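Local coordinates for protein alpha-galactosidase (Lactobacillus brevis, PDB 3MI6) that probably releases terminal, non-reducing alpha-D-galactose from alpha-D-galactosides by hydrolysis, at residues D[331-342]-D[361-369]; D[348-359]-D[607-616]. All blocks are in the same frame, centred on the assembly; numbering follows the deposited sequence.

Contact 1 of 2, residues D[331-342]-D[361-369]; sequences PVLINNWEATYF and IEMFVLDDG
Strands 333-335 and 363-366 pair in parallel here, at the first two positions of the catalytic barrel, with Leu-333 beside Met-363, Ile-334 beside Phe-364 and Asn-335 beside Val-365. Backbone bonds join Ile-334 N to Met-363 O (2.9 Å) and Val-365 N to Ile-334 O (2.9 Å). At the N-terminal end Glu-362 OE1 takes the N-H of Val-332 at 3.1 Å, on the anti side of its carboxylate, and also forms a salt bridge with Arg-630. Leu-333, Asn-335, Met-363 and Val-365 face the interior of this TIM barrel, where Tyr-475 or Lys-477 touches each of them; on the outer face Ile-334 CG2 lies 3.9 Å from Phe-364 CD2, and helix 346-358 covers them.

The C-terminal ends of the strands lead into the predicted substrate site. With CG anti to the backbone N (chi1 -177°), the Asn-335 amide reaches Asp-367: Asn-335 ND2 donates to Asp-367 OD1 at 3.0 Å, with the acceptor in the amide plane, while Asn-335 OD1 accepts from Trp-337 N and caps the turn into helix 337-340. Asp-367 OD1 also meets Lys-477. Asn-336 OD1 uses an in-plane lone pair for Asp-367 N (3.0 Å). Losing the Asn-335 amide to an alanine would probably leave Trp-337 N without this acceptor and the Asp-367 carboxylate held by fewer bonds.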
loop_
_atom_site.group_PDB
_atom_site.type_symbol
_atom_site.label_atom_id
_atom_site.label_comp_id
_atom_site.label_asym_id
_atom_site.label_seq_id
_atom_site.Cartn_x
_atom_site.Cartn_y
_atom_site.Cartn_z
ATOM N N PRO D 331 -5.123 -41.067 -18.759
ATOM C CA PRO D 331 -4.646 -42.236 -18.024
ATOM C C PRO D 331 -3.616 -41.865 -16.941
ATOM O O PRO D 331 -2.977 -40.823 -17.032
ATOM C CB PRO D 331 -4.014 -43.081 -19.128
ATOM C CG PRO D 331 -3.509 -42.086 -20.112
ATOM C CD PRO D 331 -4.536 -40.975 -20.104
ATOM N N VAL D 332 -3.482 -42.693 -15.910
ATOM C CA VAL D 332 -2.397 -42.523 -14.963
ATOM C C VAL D 332 -1.139 -43.136 -15.570
ATOM O O VAL D 332 -1.112 -44.316 -15.897
ATOM C CB VAL D 332 -2.717 -43.188 -13.623
ATOM C CG1 VAL D 332 -1.538 -43.055 -12.668
ATOM C CG2 VAL D 332 -3.953 -42.577 -13.028
ATOM N N LEU D 333 -0.098 -42.335 -15.743
ATOM C CA LEU D 333 1.077 -42.822 -16.439
ATOM C C LEU D 333 2.280 -42.909 -15.522
ATOM O O LEU D 333 2.284 -42.341 -14.433
ATOM C CB LEU D 333 1.404 -41.913 -17.612
ATOM C CG LEU D 333 1.813 -40.479 -17.276
ATOM C CD1 LEU D 333 3.272 -40.386 -16.858
ATOM C CD2 LEU D 333 1.560 -39.582 -18.472
ATOM N N ILE D 334 3.299 -43.634 -15.964
ATOM C CA ILE D 334 4.596 -43.582 -15.315
ATOM C C ILE D 334 5.677 -43.299 -16.364
ATOM O O ILE D 334 5.603 -43.783 -17.475
ATOM C CB ILE D 334 4.896 -44.856 -14.520
ATOM C CG1 ILE D 334 6.297 -44.767 -13.912
ATOM C CG2 ILE D 334 4.762 -46.083 -15.396
ATOM C CD1 ILE D 334 6.557 -45.781 -12.847
ATOM N N ASN D 335 6.658 -42.484 -15.997
ATOM C CA ASN D 335 7.690 -42.002 -16.906
ATOM C C ASN D 335 9.047 -42.264 -16.257
ATOM O O ASN D 335 9.243 -41.928 -15.077
ATOM C CB ASN D 335 7.463 -40.502 -17.144
ATOM C CG ASN D 335 8.434 -39.890 -18.146
ATOM O OD1 ASN D 335 9.592 -40.302 -18.255
ATOM N ND2 ASN D 335 7.962 -38.877 -18.868
ATOM N N ASN D 336 9.974 -42.870 -17.008
ATOM C CA ASN D 336 11.287 -43.267 -16.463
ATOM C C ASN D 336 12.378 -42.179 -16.424
ATOM O O ASN D 336 13.520 -42.458 -16.064
ATOM C CB ASN D 336 11.830 -44.476 -17.213
ATOM C CG ASN D 336 12.177 -44.151 -18.647
ATOM O OD1 ASN D 336 11.315 -43.743 -19.416
ATOM N ND2 ASN D 336 13.443 -44.326 -19.015
ATOM N N TRP D 337 12.018 -40.949 -16.783
ATOM C CA TRP D 337 12.967 -39.837 -16.851
ATOM C C TRP D 337 13.733 -39.602 -15.538
ATOM O O TRP D 337 14.910 -39.949 -15.452
ATOM C CB TRP D 337 12.283 -38.551 -17.368
ATOM C CG TRP D 337 13.140 -37.288 -17.289
ATOM C CD1 TRP D 337 12.813 -36.119 -16.670
ATOM C CD2 TRP D 337 14.457 -37.091 -17.835
ATOM N NE1 TRP D 337 13.834 -35.208 -16.795
ATOM C CE2 TRP D 337 14.851 -35.776 -17.508
ATOM C CE3 TRP D 337 15.338 -37.898 -18.563
ATOM C CZ2 TRP D 337 16.076 -35.247 -17.888
ATOM C CZ3 TRP D 337 16.557 -37.372 -18.941
ATOM C CH2 TRP D 337 16.915 -36.054 -18.601
ATOM N N GLU D 338 13.076 -39.019 -14.528
ATOM C CA GLU D 338 13.709 -38.757 -13.219
ATOM C C GLU D 338 14.022 -40.055 -12.445
ATOM O O GLU D 338 14.630 -40.032 -11.363
ATOM C CB GLU D 338 12.838 -37.829 -12.347
ATOM C CG GLU D 338 12.646 -36.388 -12.862
ATOM C CD GLU D 338 11.872 -35.490 -11.862
ATOM O OE1 GLU D 338 12.195 -35.535 -10.645
ATOM O OE2 GLU D 338 10.950 -34.741 -12.293
ATOM N N ALA D 339 13.606 -41.182 -13.018
ATOM C CA ALA D 339 13.795 -42.488 -12.406
ATOM C C ALA D 339 15.116 -43.126 -12.802
ATOM O O ALA D 339 15.766 -43.758 -11.978
ATOM C CB ALA D 339 12.645 -43.401 -12.771
ATOM N N THR D 340 15.509 -42.962 -14.062
ATOM C CA THR D 340 16.718 -43.608 -14.574
ATOM C C THR D 340 17.621 -42.550 -15.234
ATOM O O THR D 340 18.852 -42.629 -15.156
ATOM C CB THR D 340 16.376 -44.905 -15.368
ATOM O OG1 THR D 340 15.287 -44.647 -16.261
ATOM C CG2 THR D 340 15.995 -46.051 -14.431
ATOM N N TYR D 341 17.013 -41.560 -15.877
ATOM C CA TYR D 341 17.653 -40.711 -16.885
ATOM C C TYR D 341 18.191 -41.634 -17.986
ATOM O O TYR D 341 17.574 -42.659 -18.285
ATOM C CB TYR D 341 18.764 -39.861 -16.259
ATOM C CG TYR D 341 18.225 -38.901 -15.203
ATOM C CD1 TYR D 341 17.641 -37.688 -15.574
ATOM C CD2 TYR D 341 18.276 -39.214 -13.839
ATOM C CE1 TYR D 341 17.138 -36.805 -14.619
ATOM C CE2 TYR D 341 17.771 -38.333 -12.873
ATOM C CZ TYR D 341 17.203 -37.130 -13.273
ATOM O OH TYR D 341 16.695 -36.249 -12.341
ATOM N N PHE D 342 19.321 -41.290 -18.594
ATOM C CA PHE D 342 19.803 -42.029 -19.769
ATOM C C PHE D 342 20.299 -43.433 -19.423
ATOM O O PHE D 342 20.539 -44.252 -20.315
ATOM C CB PHE D 342 20.908 -41.251 -20.489
ATOM C CG PHE D 342 20.551 -39.827 -20.786
ATOM C CD1 PHE D 342 19.735 -39.514 -21.862
ATOM C CD2 PHE D 342 21.032 -38.796 -19.989
ATOM C CE1 PHE D 342 19.401 -38.196 -22.135
ATOM C CE2 PHE D 342 20.704 -37.474 -20.259
ATOM C CZ PHE D 342 19.886 -37.175 -21.333
ATOM N N ILE D 361 -1.250 -48.688 -12.321
ATOM C CA ILE D 361 -0.892 -47.659 -13.294
ATOM C C ILE D 361 -1.324 -48.091 -14.697
ATOM O O ILE D 361 -1.355 -49.281 -14.996
ATOM C CB ILE D 361 0.608 -47.299 -13.192
ATOM C CG1 ILE D 361 0.849 -46.534 -11.885
ATOM C CG2 ILE D 361 1.060 -46.462 -14.372
ATOM C CD1 ILE D 361 2.284 -46.251 -11.598
ATOM N N GLU D 362 -1.689 -47.133 -15.541
ATOM C CA GLU D 362 -2.397 -47.438 -16.779
ATOM C C GLU D 362 -1.602 -47.278 -18.066
ATOM O O GLU D 362 -2.062 -47.687 -19.132
ATOM C CB GLU D 362 -3.653 -46.589 -16.874
ATOM C CG GLU D 362 -4.771 -47.134 -16.045
ATOM C CD GLU D 362 -5.868 -46.125 -15.822
ATOM O OE1 GLU D 362 -5.594 -44.919 -16.016
ATOM O OE2 GLU D 362 -6.995 -46.539 -15.452
HETATM N N MSE D 363 -0.416 -46.687 -17.972
HETATM C CA MSE D 363 0.363 -46.365 -19.163
HETATM C C MSE D 363 1.822 -46.164 -18.814
HETATM O O MSE D 363 2.145 -45.547 -17.800
HETATM C CB MSE D 363 -0.178 -45.107 -19.853
HETATM C CG MSE D 363 0.733 -44.574 -20.937
HETATM SE SE MSE D 363 0.182 -42.836 -21.636
HETATM C CE MSE D 363 -1.340 -43.379 -22.723
ATOM N N PHE D 364 2.707 -46.689 -19.656
ATOM C CA PHE D 364 4.132 -46.487 -19.470
ATOM C C PHE D 364 4.635 -45.590 -20.583
ATOM O O PHE D 364 4.248 -45.765 -21.728
ATOM C CB PHE D 364 4.887 -47.817 -19.465
ATOM C CG PHE D 364 6.357 -47.657 -19.276
ATOM C CD1 PHE D 364 7.158 -47.225 -20.319
ATOM C CD2 PHE D 364 6.936 -47.909 -18.062
ATOM C CE1 PHE D 364 8.507 -47.054 -20.148
ATOM C CE2 PHE D 364 8.286 -47.740 -17.892
ATOM C CZ PHE D 364 9.073 -47.309 -18.936
ATOM N N VAL D 365 5.478 -44.621 -20.229
ATOM C CA VAL D 365 6.048 -43.668 -21.185
ATOM C C VAL D 365 7.577 -43.677 -21.203
ATOM O O VAL D 365 8.213 -43.111 -20.316
ATOM C CB VAL D 365 5.624 -42.219 -20.888
ATOM C CG1 VAL D 365 6.121 -41.323 -21.979
ATOM C CG2 VAL D 365 4.121 -42.104 -20.745
ATOM N N LEU D 366 8.162 -44.302 -22.221
ATOM C CA LEU D 366 9.602 -44.297 -22.383
ATOM C C LEU D 366 10.074 -42.882 -22.756
ATOM O O LEU D 366 9.580 -42.296 -23.728
ATOM C CB LEU D 366 9.970 -45.293 -23.469
ATOM C CG LEU D 366 11.421 -45.394 -23.910
ATOM C CD1 LEU D 366 12.276 -45.831 -22.762
ATOM C CD2 LEU D 366 11.532 -46.367 -25.075
ATOM N N ASP D 367 11.009 -42.321 -21.986
ATOM C CA ASP D 367 11.439 -40.940 -22.223
ATOM C C ASP D 367 12.744 -40.885 -23.010
ATOM O O ASP D 367 13.071 -41.808 -23.756
ATOM C CB ASP D 367 11.562 -40.147 -20.906
ATOM C CG ASP D 367 11.214 -38.647 -21.066
ATOM O OD1 ASP D 367 10.017 -38.283 -20.939
ATOM O OD2 ASP D 367 12.138 -37.834 -21.292
ATOM N N ASP D 368 13.479 -39.793 -22.827
ATOM C CA ASP D 368 14.683 -39.506 -23.586
ATOM C C ASP D 368 15.678 -40.661 -23.502
ATOM O O ASP D 368 15.919 -41.199 -22.421
ATOM C CB ASP D 368 15.320 -38.210 -23.057
ATOM C CG ASP D 368 16.304 -37.578 -24.037
ATOM O OD1 ASP D 368 16.875 -38.284 -24.887
ATOM O OD2 ASP D 368 16.515 -36.359 -23.943
ATOM N N GLY D 369 16.237 -41.049 -24.646
ATOM C CA GLY D 369 17.331 -42.003 -24.669
ATOM C C GLY D 369 17.170 -43.222 -25.560
ATOM O O GLY D 369 18.104 -43.995 -25.722
#

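Contact 2 of 2, residues D[348-359]-D[607-616]; sequences KLMTIVNQAKRL and DITKMAPTEL
Ile-608 presses its CD1 methyl onto helix 346-358, and this is the close-packed part of the contact. With CG1 set between the backbone N and the carbonyl carbon (chi1 54°) and the chain extended beyond it, CD1 comes within 3.7 Å of Ala-356 CA. The aliphatic CG of Gln-355 flanks the same methyl at 3.8 Å, and Leu-359 reaches it tip to tip, CD1 to CD1, at 4.0 Å. Ile-334 of the barrel strand 333-335 also touches Ile-608. Leu-359 also crosses Leu-616 at about a right angle, their CD1 atoms 4.1 Å apart. In the TIM barrel this is where the ring of outer helices closes: helix 346-358 follows the first strand, and helix 613-628 follows the eighth through the loop that carries Ile-608.

Thr-609 marks the boundary: its CG2 rests against Ile-352 CG1 (3.7 Å), while its OG1 bonds to Asp-607 OD1 at 2.8 Å. Toward the solvent the fit is looser and polar. Lys-348, bent at chi2, brings NZ to Asp-607 OD2 for a long salt bridge of 3.6 Å and makes a weak hydrogen bond to Thr-609 OG1. Lys-610 NZ lies 4.9 Å from Lys-348 NZ, and the Asp-607 carboxylate probably eases the repulsion between them.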
loop_
_atom_site.group_PDB
_atom_site.type_symbol
_atom_site.label_atom_id
_atom_site.label_comp_id
_atom_site.label_asym_id
_atom_site.label_seq_id
_atom_site.Cartn_x
_atom_site.Cartn_y
_atom_site.Cartn_z
ATOM N N LYS D 348 15.837 -53.443 -17.671
ATOM C CA LYS D 348 15.626 -52.589 -16.510
ATOM C C LYS D 348 14.247 -51.963 -16.554
ATOM O O LYS D 348 13.590 -51.840 -15.530
ATOM C CB LYS D 348 16.688 -51.488 -16.429
ATOM C CG LYS D 348 16.404 -50.401 -15.388
ATOM C CD LYS D 348 16.397 -50.947 -13.974
ATOM C CE LYS D 348 16.100 -49.843 -12.965
ATOM N NZ LYS D 348 16.218 -50.283 -11.539
ATOM N N LEU D 349 13.810 -51.568 -17.745
ATOM C CA LEU D 349 12.522 -50.889 -17.886
ATOM C C LEU D 349 11.351 -51.853 -17.700
ATOM O O LEU D 349 10.253 -51.455 -17.292
ATOM C CB LEU D 349 12.416 -50.159 -19.235
ATOM C CG LEU D 349 13.089 -48.782 -19.349
ATOM C CD1 LEU D 349 12.784 -48.189 -20.700
ATOM C CD2 LEU D 349 12.662 -47.813 -18.233
HETATM N N MSE D 350 11.594 -53.124 -17.991
HETATM C CA MSE D 350 10.569 -54.133 -17.821
HETATM C C MSE D 350 10.230 -54.319 -16.339
HETATM O O MSE D 350 9.067 -54.486 -15.971
HETATM C CB MSE D 350 11.002 -55.452 -18.457
HETATM C CG MSE D 350 9.824 -56.288 -18.891
HETATM SE SE MSE D 350 8.675 -55.247 -20.079
HETATM C CE MSE D 350 9.641 -55.585 -21.753
ATOM N N THR D 351 11.250 -54.285 -15.491
ATOM C CA THR D 351 11.011 -54.353 -14.061
ATOM C C THR D 351 10.044 -53.237 -13.664
ATOM O O THR D 351 9.151 -53.446 -12.845
ATOM C CB THR D 351 12.324 -54.281 -13.229
ATOM O OG1 THR D 351 12.892 -52.967 -13.308
ATOM C CG2 THR D 351 13.338 -55.307 -13.719
ATOM N N ILE D 352 10.212 -52.060 -14.260
ATOM C CA ILE D 352 9.330 -50.936 -13.975
ATOM C C ILE D 352 7.923 -51.254 -14.447
ATOM O O ILE D 352 6.980 -51.263 -13.659
ATOM C CB ILE D 352 9.834 -49.615 -14.626
ATOM C CG1 ILE D 352 11.178 -49.199 -14.023
ATOM C CG2 ILE D 352 8.817 -48.480 -14.444
ATOM C CD1 ILE D 352 11.598 -47.779 -14.360
ATOM N N VAL D 353 7.790 -51.531 -15.735
ATOM C CA VAL D 353 6.490 -51.816 -16.326
ATOM C C VAL D 353 5.691 -52.843 -15.515
ATOM O O VAL D 353 4.475 -52.721 -15.377
ATOM C CB VAL D 353 6.631 -52.272 -17.804
ATOM C CG1 VAL D 353 5.398 -53.027 -18.260
ATOM C CG2 VAL D 353 6.888 -51.080 -18.704
ATOM N N ASN D 354 6.385 -53.844 -14.974
ATOM C CA ASN D 354 5.748 -54.928 -14.226
ATOM C C ASN D 354 5.257 -54.499 -12.860
ATOM O O ASN D 354 4.129 -54.807 -12.473
ATOM C CB ASN D 354 6.699 -56.113 -14.075
ATOM C CG ASN D 354 6.594 -57.088 -15.224
ATOM O OD1 ASN D 354 7.549 -57.808 -15.529
ATOM N ND2 ASN D 354 5.428 -57.123 -15.871
ATOM N N GLN D 355 6.121 -53.803 -12.131
ATOM C CA GLN D 355 5.740 -53.204 -10.864
ATOM C C GLN D 355 4.635 -52.178 -11.084
ATOM O O GLN D 355 3.677 -52.114 -10.313
ATOM C CB GLN D 355 6.941 -52.532 -10.197
ATOM C CG GLN D 355 6.601 -51.792 -8.907
ATOM C CD GLN D 355 6.221 -52.736 -7.784
ATOM O OE1 GLN D 355 7.036 -53.046 -6.918
ATOM N NE2 GLN D 355 4.982 -53.197 -7.794
ATOM N N ALA D 356 4.769 -51.376 -12.138
ATOM C CA ALA D 356 3.798 -50.331 -12.425
ATOM C C ALA D 356 2.391 -50.899 -12.472
ATOM O O ALA D 356 1.458 -50.323 -11.913
ATOM C CB ALA D 356 4.131 -49.656 -13.721
ATOM N N LYS D 357 2.258 -52.036 -13.142
ATOM C CA LYS D 357 0.983 -52.712 -13.321
ATOM C C LYS D 357 0.348 -53.131 -11.990
ATOM O O LYS D 357 -0.843 -52.918 -11.775
ATOM C CB LYS D 357 1.180 -53.919 -14.248
ATOM C CG LYS D 357 0.116 -55.006 -14.173
ATOM C CD LYS D 357 -1.083 -54.742 -15.076
ATOM C CE LYS D 357 -1.883 -56.039 -15.297
ATOM N NZ LYS D 357 -3.207 -55.814 -15.972
ATOM N N ARG D 358 1.139 -53.718 -11.099
ATOM C CA ARG D 358 0.615 -54.201 -9.824
ATOM C C ARG D 358 0.098 -53.050 -8.981
ATOM O O ARG D 358 -0.658 -53.257 -8.038
ATOM C CB ARG D 358 1.673 -54.993 -9.044
ATOM C CG ARG D 358 2.109 -56.286 -9.727
ATOM C CD ARG D 358 3.319 -56.919 -9.044
ATOM N NE ARG D 358 4.216 -57.545 -10.019
ATOM C CZ ARG D 358 5.548 -57.502 -9.952
ATOM N NH1 ARG D 358 6.145 -56.862 -8.945
ATOM N NH2 ARG D 358 6.285 -58.097 -10.893
ATOM N N LEU D 359 0.508 -51.837 -9.338
ATOM C CA LEU D 359 0.114 -50.635 -8.620
ATOM C C LEU D 359 -1.162 -50.033 -9.193
ATOM O O LEU D 359 -1.776 -49.148 -8.585
ATOM C CB LEU D 359 1.233 -49.604 -8.684
ATOM C CG LEU D 359 2.394 -49.870 -7.743
ATOM C CD1 LEU D 359 3.324 -48.677 -7.727
ATOM C CD2 LEU D 359 1.833 -50.141 -6.363
ATOM N N ASP D 607 11.513 -44.147 -9.596
ATOM C CA ASP D 607 11.898 -45.539 -9.709
ATOM C C ASP D 607 11.176 -46.357 -8.657
ATOM O O ASP D 607 11.695 -46.557 -7.561
ATOM C CB ASP D 607 13.400 -45.685 -9.531
ATOM C CG ASP D 607 13.889 -47.043 -9.945
ATOM O OD1 ASP D 607 13.031 -47.900 -10.241
ATOM O OD2 ASP D 607 15.121 -47.251 -9.995
ATOM N N ILE D 608 9.977 -46.826 -8.985
ATOM C CA ILE D 608 9.161 -47.576 -8.033
ATOM C C ILE D 608 9.724 -48.968 -7.736
ATOM O O ILE D 608 9.305 -49.613 -6.775
ATOM C CB ILE D 608 7.700 -47.691 -8.496
ATOM C CG1 ILE D 608 7.627 -48.276 -9.900
ATOM C CG2 ILE D 608 7.035 -46.340 -8.487
ATOM C CD1 ILE D 608 6.232 -48.339 -10.433
ATOM N N THR D 609 10.674 -49.428 -8.552
ATOM C CA THR D 609 11.405 -50.657 -8.253
ATOM C C THR D 609 12.294 -50.493 -7.006
ATOM O O THR D 609 12.684 -51.481 -6.388
ATOM C CB THR D 609 12.258 -51.154 -9.460
ATOM O OG1 THR D 609 13.559 -50.551 -9.435
ATOM C CG2 THR D 609 11.573 -50.849 -10.787
ATOM N N LYS D 610 12.592 -49.245 -6.643
ATOM C CA LYS D 610 13.433 -48.914 -5.484
ATOM C C LYS D 610 12.636 -48.453 -4.262
ATOM O O LYS D 610 13.111 -47.626 -3.485
ATOM C CB LYS D 610 14.436 -47.805 -5.839
ATOM C CG LYS D 610 15.634 -48.238 -6.665
ATOM C CD LYS D 610 16.722 -47.152 -6.651
ATOM C CE LYS D 610 17.846 -47.428 -7.670
ATOM N NZ LYS D 610 18.521 -48.756 -7.491
HETATM N N MSE D 611 11.431 -48.978 -4.090
HETATM C CA MSE D 611 10.556 -48.532 -3.011
HETATM C C MSE D 611 10.240 -49.640 -2.025
HETATM O O MSE D 611 10.074 -50.799 -2.406
HETATM C CB MSE D 611 9.242 -48.016 -3.583
HETATM C CG MSE D 611 9.265 -46.573 -4.059
HETATM SE SE MSE D 611 7.488 -46.021 -4.677
HETATM C CE MSE D 611 7.533 -44.150 -4.101
ATOM N N ALA D 612 10.134 -49.266 -0.757
ATOM C CA ALA D 612 9.760 -50.200 0.303
ATOM C C ALA D 612 8.303 -50.623 0.161
ATOM O O ALA D 612 7.495 -49.878 -0.393
ATOM C CB ALA D 612 9.993 -49.567 1.678
ATOM N N PRO D 613 7.964 -51.827 0.653
ATOM C CA PRO D 613 6.573 -52.294 0.677
ATOM C C PRO D 613 5.531 -51.250 1.129
ATOM O O PRO D 613 4.568 -51.003 0.397
ATOM C CB PRO D 613 6.642 -53.481 1.634
ATOM C CG PRO D 613 7.994 -54.073 1.313
ATOM C CD PRO D 613 8.900 -52.893 1.062
ATOM N N THR D 614 5.708 -50.633 2.292
ATOM C CA THR D 614 4.728 -49.653 2.747
ATOM C C THR D 614 4.559 -48.480 1.786
ATOM O O THR D 614 3.460 -47.942 1.669
ATOM C CB THR D 614 5.051 -49.124 4.145
ATOM O OG1 THR D 614 6.350 -48.519 4.137
ATOM C CG2 THR D 614 5.022 -50.258 5.147
ATOM N N GLU D 615 5.643 -48.078 1.118
ATOM C CA GLU D 615 5.600 -46.968 0.155
ATOM C C GLU D 615 4.782 -47.370 -1.066
ATOM O O GLU D 615 3.901 -46.635 -1.510
ATOM C CB GLU D 615 7.000 -46.584 -0.319
ATOM C CG GLU D 615 7.898 -45.859 0.669
ATOM C CD GLU D 615 9.315 -45.693 0.109
ATOM O OE1 GLU D 615 9.672 -44.564 -0.298
ATOM O OE2 GLU D 615 10.068 -46.698 0.051
ATOM N N LEU D 616 5.102 -48.539 -1.617
ATOM C CA LEU D 616 4.327 -49.130 -2.707
ATOM C C LEU D 616 2.824 -49.143 -2.405
ATOM O O LEU D 616 2.022 -48.746 -3.243
ATOM C CB LEU D 616 4.828 -50.547 -3.014
ATOM C CG LEU D 616 5.574 -50.820 -4.329
ATOM C CD1 LEU D 616 6.218 -49.562 -4.891
ATOM C CD2 LEU D 616 6.604 -51.935 -4.151
#

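From the N terminus the chain runs through 331-342, helix 346-358 and then 361-369, so contact 1 closes a short loop, a beta-alpha-beta crossover whose connection is mostly that helix. Contact 2 starts inside this loop, at 348-359, and ends some 250 residues later at 607-616, after the eighth barrel strand. The two contacts therefore cross rather than nest. Contact 1 joins the first two strands of the wall; contact 2 ties the first outer helix to the last and so helps close the barrel's outer layer. Their centres are 12 Å apart, and they touch where Phe-364 and Leu-366 pack on Val-353 and Leu-349, with Ile-361 N probably hydrogen-bonded to Ala-356 O.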